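Local atomic coordinates of Emp46p (Saccharomyces cerevisiae, PDB entry 2A6V), a protein that serves as a calcium-independent cargo receptor with a lectin-like carbohydrate recognition domain, and is involved in the secretion of glycoproteins. Residues A[77-90]-A[196-210]. Residues are numbered along the deposited sequence; the frame is centred on the assembly and turned at random.
Sequences FRGSTKGGLAFWLK and RIGTSAINDASKESF
Strands 84-90 and 196-202 pair as antiparallel neighbours at the middle of one sheet of the legume-lectin-like beta sandwich. Backbone bonds join them from Gly84 with Ile202 to Lys90 with Arg196. On the face bearing Leu85, Phe87 and Leu89, the side turned to strand 66-75 of the other sheet, Thr199 spends its hydroxyl on its own sheet: OG1, anti to the backbone N (chi1 -177°), donates to Ala86 O at 2.9 Å, which lets a threonine sit among apolar neighbours without a stranded hydroxyl. Ser200 N reaches the same oxygen from the opposite side of the carbonyl plane. On the other face Trp88 NE1 donates almost in its ring plane to Ser200 OG, 2.9 Å away, which should restrain the indole's rotation; the serine hydroxyl is itself held by Phe101 O. Where strand 84-90 begins, Phe210, on strand 209-218 of the facing sheet, lays a ring face over the Gly84-Leu85 peptide, with CZ 3.6 Å from Gly84 CA. Thr81 OG1 closes an ST turn with Gly83 N and donates to Asp204 OD2 at 2.7 Å, from above the carboxylate plane; Asp204 OD1 forms an Asx turn with Ser206 N. Ser206 CB then sits over the Phe77 ring, 3.5 Å from its centroid. Two waters donate to Asp204 OD2 and two to Glu208 OE1, while Glu208 OE2 is hydrogen-bonded to Ser74 OG; these partners probably help keep both carboxylates ionised between the loops.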
loop_
_atom_site.group_PDB
_atom_site.type_symbol
_atom_site.label_atom_id
_atom_site.label_comp_id
_atom_site.label_asym_id
_atom_site.label_seq_id
_atom_site.Cartn_x
_atom_site.Cartn_y
_atom_site.Cartn_z
ATOM N N PHE A 77 -6.571 -16.392 7.899
ATOM C CA PHE A 77 -7.611 -16.824 6.998
ATOM C C PHE A 77 -7.094 -17.127 5.610
ATOM O O PHE A 77 -6.446 -16.294 4.986
ATOM C CB PHE A 77 -8.721 -15.781 6.858
ATOM C CG PHE A 77 -9.794 -16.195 5.892
ATOM C CD1 PHE A 77 -10.623 -17.279 6.184
ATOM C CD2 PHE A 77 -9.959 -15.541 4.673
ATOM C CE1 PHE A 77 -11.602 -17.683 5.299
ATOM C CE2 PHE A 77 -10.945 -15.950 3.793
ATOM C CZ PHE A 77 -11.757 -17.021 4.102
ATOM N N ARG A 78 -7.424 -18.317 5.118
ATOM C CA ARG A 78 -7.189 -18.668 3.724
ATOM C C ARG A 78 -8.497 -19.192 3.185
ATOM O O ARG A 78 -9.077 -20.117 3.741
ATOM C CB ARG A 78 -6.094 -19.725 3.600
ATOM C CG ARG A 78 -5.944 -20.277 2.191
ATOM C CD ARG A 78 -4.641 -21.034 1.931
ATOM N NE ARG A 78 -3.494 -20.135 1.841
ATOM C CZ ARG A 78 -3.193 -19.399 0.775
ATOM N NH1 ARG A 78 -3.957 -19.443 -0.302
ATOM N NH2 ARG A 78 -2.146 -18.604 0.786
ATOM N N GLY A 79 -8.962 -18.577 2.105
ATOM C CA GLY A 79 -10.185 -18.953 1.447
ATOM C C GLY A 79 -10.788 -17.783 0.704
ATOM O O GLY A 79 -10.239 -16.682 0.670
ATOM N N SER A 80 -11.973 -18.028 0.163
ATOM C CA SER A 80 -12.636 -17.074 -0.697
ATOM C C SER A 80 -13.046 -15.834 0.104
ATOM O O SER A 80 -13.537 -15.939 1.219
ATOM C CB SER A 80 -13.858 -17.739 -1.346
ATOM O OG SER A 80 -14.506 -16.867 -2.242
ATOM N N THR A 81 -12.823 -14.668 -0.494
ATOM C CA THR A 81 -13.143 -13.393 0.121
ATOM C C THR A 81 -12.925 -12.297 -0.903
ATOM O O THR A 81 -12.137 -12.468 -1.832
ATOM C CB THR A 81 -12.219 -13.150 1.344
ATOM O OG1 THR A 81 -12.527 -11.887 1.933
ATOM C CG2 THR A 81 -10.721 -13.036 0.953
ATOM N N LYS A 82 -13.634 -11.186 -0.743
ATOM C CA LYS A 82 -13.382 -9.981 -1.528
ATOM C C LYS A 82 -12.497 -8.992 -0.785
ATOM O O LYS A 82 -12.163 -7.934 -1.305
ATOM C CB LYS A 82 -14.709 -9.326 -1.919
ATOM C CG LYS A 82 -15.454 -10.133 -3.006
ATOM C CD LYS A 82 -14.712 -10.071 -4.353
ATOM C CE LYS A 82 -15.354 -10.937 -5.408
ATOM N NZ LYS A 82 -14.481 -11.141 -6.585
ATOM N N GLY A 83 -12.077 -9.352 0.426
ATOM C CA GLY A 83 -11.177 -8.506 1.181
ATOM C C GLY A 83 -9.826 -8.417 0.525
ATOM O O GLY A 83 -9.444 -9.266 -0.268
ATOM N N GLY A 84 -9.086 -7.376 0.854
ATOM C CA GLY A 84 -7.784 -7.175 0.263
ATOM C C GLY A 84 -7.021 -6.047 0.908
ATOM O O GLY A 84 -7.563 -5.326 1.752
ATOM N N LEU A 85 -5.764 -5.891 0.483
ATOM C CA LEU A 85 -4.777 -4.975 1.023
ATOM C C LEU A 85 -4.196 -4.130 -0.110
ATOM O O LEU A 85 -3.692 -4.658 -1.109
ATOM C CB LEU A 85 -3.686 -5.784 1.706
ATOM C CG LEU A 85 -2.410 -5.052 2.099
ATOM C CD1 LEU A 85 -2.615 -4.007 3.174
ATOM C CD2 LEU A 85 -1.370 -6.066 2.594
ATOM N N ALA A 86 -4.291 -2.819 0.019
ATOM C CA ALA A 86 -3.880 -1.863 -1.011
ATOM C C ALA A 86 -2.744 -0.977 -0.554
ATOM O O ALA A 86 -2.694 -0.579 0.621
ATOM C CB ALA A 86 -5.069 -1.014 -1.466
ATOM N N PHE A 87 -1.847 -0.655 -1.477
ATOM C CA PHE A 87 -0.790 0.321 -1.276
ATOM C C PHE A 87 -0.992 1.424 -2.283
ATOM O O PHE A 87 -1.150 1.132 -3.466
ATOM C CB PHE A 87 0.569 -0.346 -1.434
ATOM C CG PHE A 87 0.787 -1.424 -0.438
ATOM C CD1 PHE A 87 1.230 -1.116 0.839
ATOM C CD2 PHE A 87 0.528 -2.749 -0.750
ATOM C CE1 PHE A 87 1.402 -2.114 1.775
ATOM C CE2 PHE A 87 0.701 -3.738 0.183
ATOM C CZ PHE A 87 1.141 -3.422 1.460
ATOM N N TRP A 88 -0.943 2.664 -1.819
ATOM C CA TRP A 88 -1.392 3.806 -2.583
ATOM C C TRP A 88 -0.295 4.845 -2.765
ATOM O O TRP A 88 0.475 5.136 -1.827
ATOM C CB TRP A 88 -2.523 4.510 -1.853
ATOM C CG TRP A 88 -3.702 3.689 -1.514
ATOM C CD1 TRP A 88 -3.902 3.022 -0.353
ATOM C CD2 TRP A 88 -4.867 3.455 -2.318
ATOM N NE1 TRP A 88 -5.112 2.376 -0.376
ATOM C CE2 TRP A 88 -5.724 2.626 -1.576
ATOM C CE3 TRP A 88 -5.279 3.874 -3.590
ATOM C CZ2 TRP A 88 -6.972 2.209 -2.055
ATOM C CZ3 TRP A 88 -6.519 3.440 -4.071
ATOM C CH2 TRP A 88 -7.339 2.617 -3.296
ATOM N N LEU A 89 -0.253 5.406 -3.964
ATOM C CA LEU A 89 0.409 6.675 -4.239
ATOM C C LEU A 89 -0.656 7.532 -4.919
ATOM O O LEU A 89 -1.083 7.191 -6.019
ATOM C CB LEU A 89 1.611 6.481 -5.174
ATOM C CG LEU A 89 2.752 5.585 -4.717
ATOM C CD1 LEU A 89 3.877 5.640 -5.744
ATOM C CD2 LEU A 89 3.286 5.992 -3.375
ATOM N N LYS A 90 -1.125 8.595 -4.274
ATOM C CA LYS A 90 -2.249 9.384 -4.804
ATOM C C LYS A 90 -1.918 10.877 -4.868
ATOM O O LYS A 90 -1.163 11.385 -4.054
ATOM C CB LYS A 90 -3.485 9.169 -3.932
ATOM C CG LYS A 90 -4.023 7.745 -3.971
ATOM C CD LYS A 90 -5.540 7.618 -3.772
ATOM C CE LYS A 90 -6.064 8.516 -2.682
ATOM N NZ LYS A 90 -7.522 8.362 -2.523
ATOM N N ARG A 196 0.689 11.528 -2.048
ATOM C CA ARG A 196 0.414 10.983 -0.739
ATOM C C ARG A 196 0.695 9.499 -0.773
ATOM O O ARG A 196 0.438 8.835 -1.781
ATOM C CB ARG A 196 -1.030 11.256 -0.370
ATOM C CG ARG A 196 -1.269 12.747 -0.066
ATOM C CD ARG A 196 -2.658 13.084 0.433
ATOM N NE ARG A 196 -3.705 12.270 -0.192
ATOM C CZ ARG A 196 -4.353 11.257 0.409
ATOM N NH1 ARG A 196 -4.092 10.908 1.671
ATOM N NH2 ARG A 196 -5.284 10.587 -0.255
ATOM N N ILE A 197 1.191 8.988 0.347
ATOM C CA ILE A 197 1.615 7.595 0.475
ATOM C C ILE A 197 0.853 6.929 1.575
ATOM O O ILE A 197 0.785 7.451 2.693
ATOM C CB ILE A 197 3.135 7.553 0.797
ATOM C CG1 ILE A 197 3.952 8.185 -0.333
ATOM C CG2 ILE A 197 3.589 6.152 1.126
ATOM C CD1 ILE A 197 5.293 8.616 0.100
ATOM N N GLY A 198 0.269 5.763 1.306
ATOM C CA GLY A 198 -0.419 5.041 2.356
ATOM C C GLY A 198 -0.751 3.606 2.011
ATOM O O GLY A 198 -0.386 3.090 0.946
ATOM N N THR A 199 -1.444 2.962 2.929
ATOM C CA THR A 199 -1.930 1.602 2.772
ATOM C C THR A 199 -3.288 1.494 3.443
ATOM O O THR A 199 -3.597 2.231 4.397
ATOM C CB THR A 199 -0.914 0.600 3.386
ATOM O OG1 THR A 199 -1.365 -0.731 3.160
ATOM C CG2 THR A 199 -0.783 0.761 4.913
ATOM N N SER A 200 -4.105 0.578 2.963
ATOM C CA SER A 200 -5.385 0.298 3.566
ATOM C C SER A 200 -5.817 -1.114 3.320
ATOM O O SER A 200 -5.323 -1.764 2.402
ATOM C CB SER A 200 -6.440 1.252 3.031
ATOM O OG SER A 200 -6.683 0.989 1.655
ATOM N N ALA A 201 -6.752 -1.600 4.109
ATOM C CA ALA A 201 -7.285 -2.924 3.891
ATOM C C ALA A 201 -8.691 -3.014 4.399
ATOM O O ALA A 201 -9.127 -2.193 5.199
ATOM C CB ALA A 201 -6.421 -3.970 4.562
ATOM N N ILE A 202 -9.407 -4.013 3.915
ATOM C CA ILE A 202 -10.720 -4.365 4.411
ATOM C C ILE A 202 -10.827 -5.893 4.378
ATOM O O ILE A 202 -10.301 -6.542 3.480
ATOM C CB ILE A 202 -11.823 -3.690 3.553
ATOM C CG1 ILE A 202 -13.202 -3.908 4.180
ATOM C CG2 ILE A 202 -11.799 -4.178 2.094
ATOM C CD1 ILE A 202 -14.310 -3.197 3.404
ATOM N N ASN A 203 -11.478 -6.463 5.381
ATOM C CA ASN A 203 -11.721 -7.886 5.443
ATOM C C ASN A 203 -13.232 -8.151 5.451
ATOM O O ASN A 203 -14.023 -7.278 5.080
ATOM C CB ASN A 203 -10.978 -8.507 6.637
ATOM C CG ASN A 203 -11.597 -8.149 7.966
ATOM O OD1 ASN A 203 -12.586 -7.431 8.018
ATOM N ND2 ASN A 203 -10.997 -8.653 9.067
ATOM N N ASP A 204 -13.618 -9.369 5.832
ATOM C CA ASP A 204 -15.019 -9.760 5.961
ATOM C C ASP A 204 -15.180 -10.540 7.260
ATOM O O ASP A 204 -14.325 -10.451 8.151
ATOM C CB ASP A 204 -15.531 -10.472 4.685
ATOM C CG ASP A 204 -14.878 -11.815 4.413
ATOM O OD1 ASP A 204 -14.331 -12.420 5.341
ATOM O OD2 ASP A 204 -14.892 -12.337 3.256
ATOM N N ALA A 205 -16.283 -11.271 7.392
ATOM C CA ALA A 205 -16.566 -11.943 8.644
ATOM C C ALA A 205 -15.613 -13.077 8.975
ATOM O O ALA A 205 -15.599 -13.536 10.116
ATOM C CB ALA A 205 -18.020 -12.461 8.667
ATOM N N SER A 206 -14.834 -13.528 7.996
ATOM C CA SER A 206 -13.808 -14.550 8.228
ATOM C C SER A 206 -12.573 -13.995 8.951
ATOM O O SER A 206 -11.700 -14.752 9.346
ATOM C CB SER A 206 -13.393 -15.207 6.907
ATOM O OG SER A 206 -14.515 -15.723 6.195
ATOM N N LYS A 207 -12.484 -12.673 9.090
ATOM C CA LYS A 207 -11.533 -12.031 9.999
ATOM C C LYS A 207 -10.080 -12.124 9.542
ATOM O O LYS A 207 -9.169 -12.153 10.360
ATOM C CB LYS A 207 -11.683 -12.583 11.426
ATOM C CG LYS A 207 -11.750 -11.504 12.501
ATOM C CD LYS A 207 -11.649 -12.101 13.918
ATOM C CE LYS A 207 -10.689 -11.332 14.820
ATOM N NZ LYS A 207 -9.265 -11.275 14.335
ATOM N N GLU A 208 -9.861 -12.129 8.227
ATOM C CA GLU A 208 -8.503 -12.005 7.694
ATOM C C GLU A 208 -7.785 -10.829 8.360
ATOM O O GLU A 208 -8.322 -9.725 8.453
ATOM C CB GLU A 208 -8.525 -11.791 6.168
ATOM C CG GLU A 208 -7.163 -11.944 5.523
ATOM C CD GLU A 208 -7.204 -12.147 3.999
ATOM O OE1 GLU A 208 -8.282 -12.078 3.358
ATOM O OE2 GLU A 208 -6.126 -12.396 3.439
ATOM N N SER A 209 -6.567 -11.058 8.833
ATOM C CA SER A 209 -5.831 -10.031 9.554
ATOM C C SER A 209 -4.738 -9.459 8.662
ATOM O O SER A 209 -3.663 -10.052 8.514
ATOM C CB SER A 209 -5.244 -10.590 10.855
ATOM O OG SER A 209 -4.684 -9.521 11.613
ATOM N N PHE A 210 -5.018 -8.311 8.071
ATOM C CA PHE A 210 -4.031 -7.598 7.268
ATOM C C PHE A 210 -3.202 -6.723 8.174
ATOM O O PHE A 210 -3.742 -5.898 8.907
ATOM C CB PHE A 210 -4.717 -6.753 6.191
ATOM C CG PHE A 210 -5.422 -7.574 5.139
ATOM C CD1 PHE A 210 -4.690 -8.267 4.185
ATOM C CD2 PHE A 210 -6.800 -7.662 5.112
ATOM C CE1 PHE A 210 -5.316 -8.996 3.195
ATOM C CE2 PHE A 210 -7.436 -8.421 4.119
ATOM C CZ PHE A 210 -6.669 -9.078 3.168
HETATM O O HOH W 1 -14.736 -14.925 3.596
HETATM O O HOH W 2 -10.633 -10.848 3.763
HETATM O O HOH W 3 -15.908 -11.068 1.081
HETATM O O HOH W 4 -7.677 -11.482 0.678
HETATM O O HOH W 5 2.126 3.153 -0.526
HETATM O O HOH W 6 -7.742 8.371 0.135
#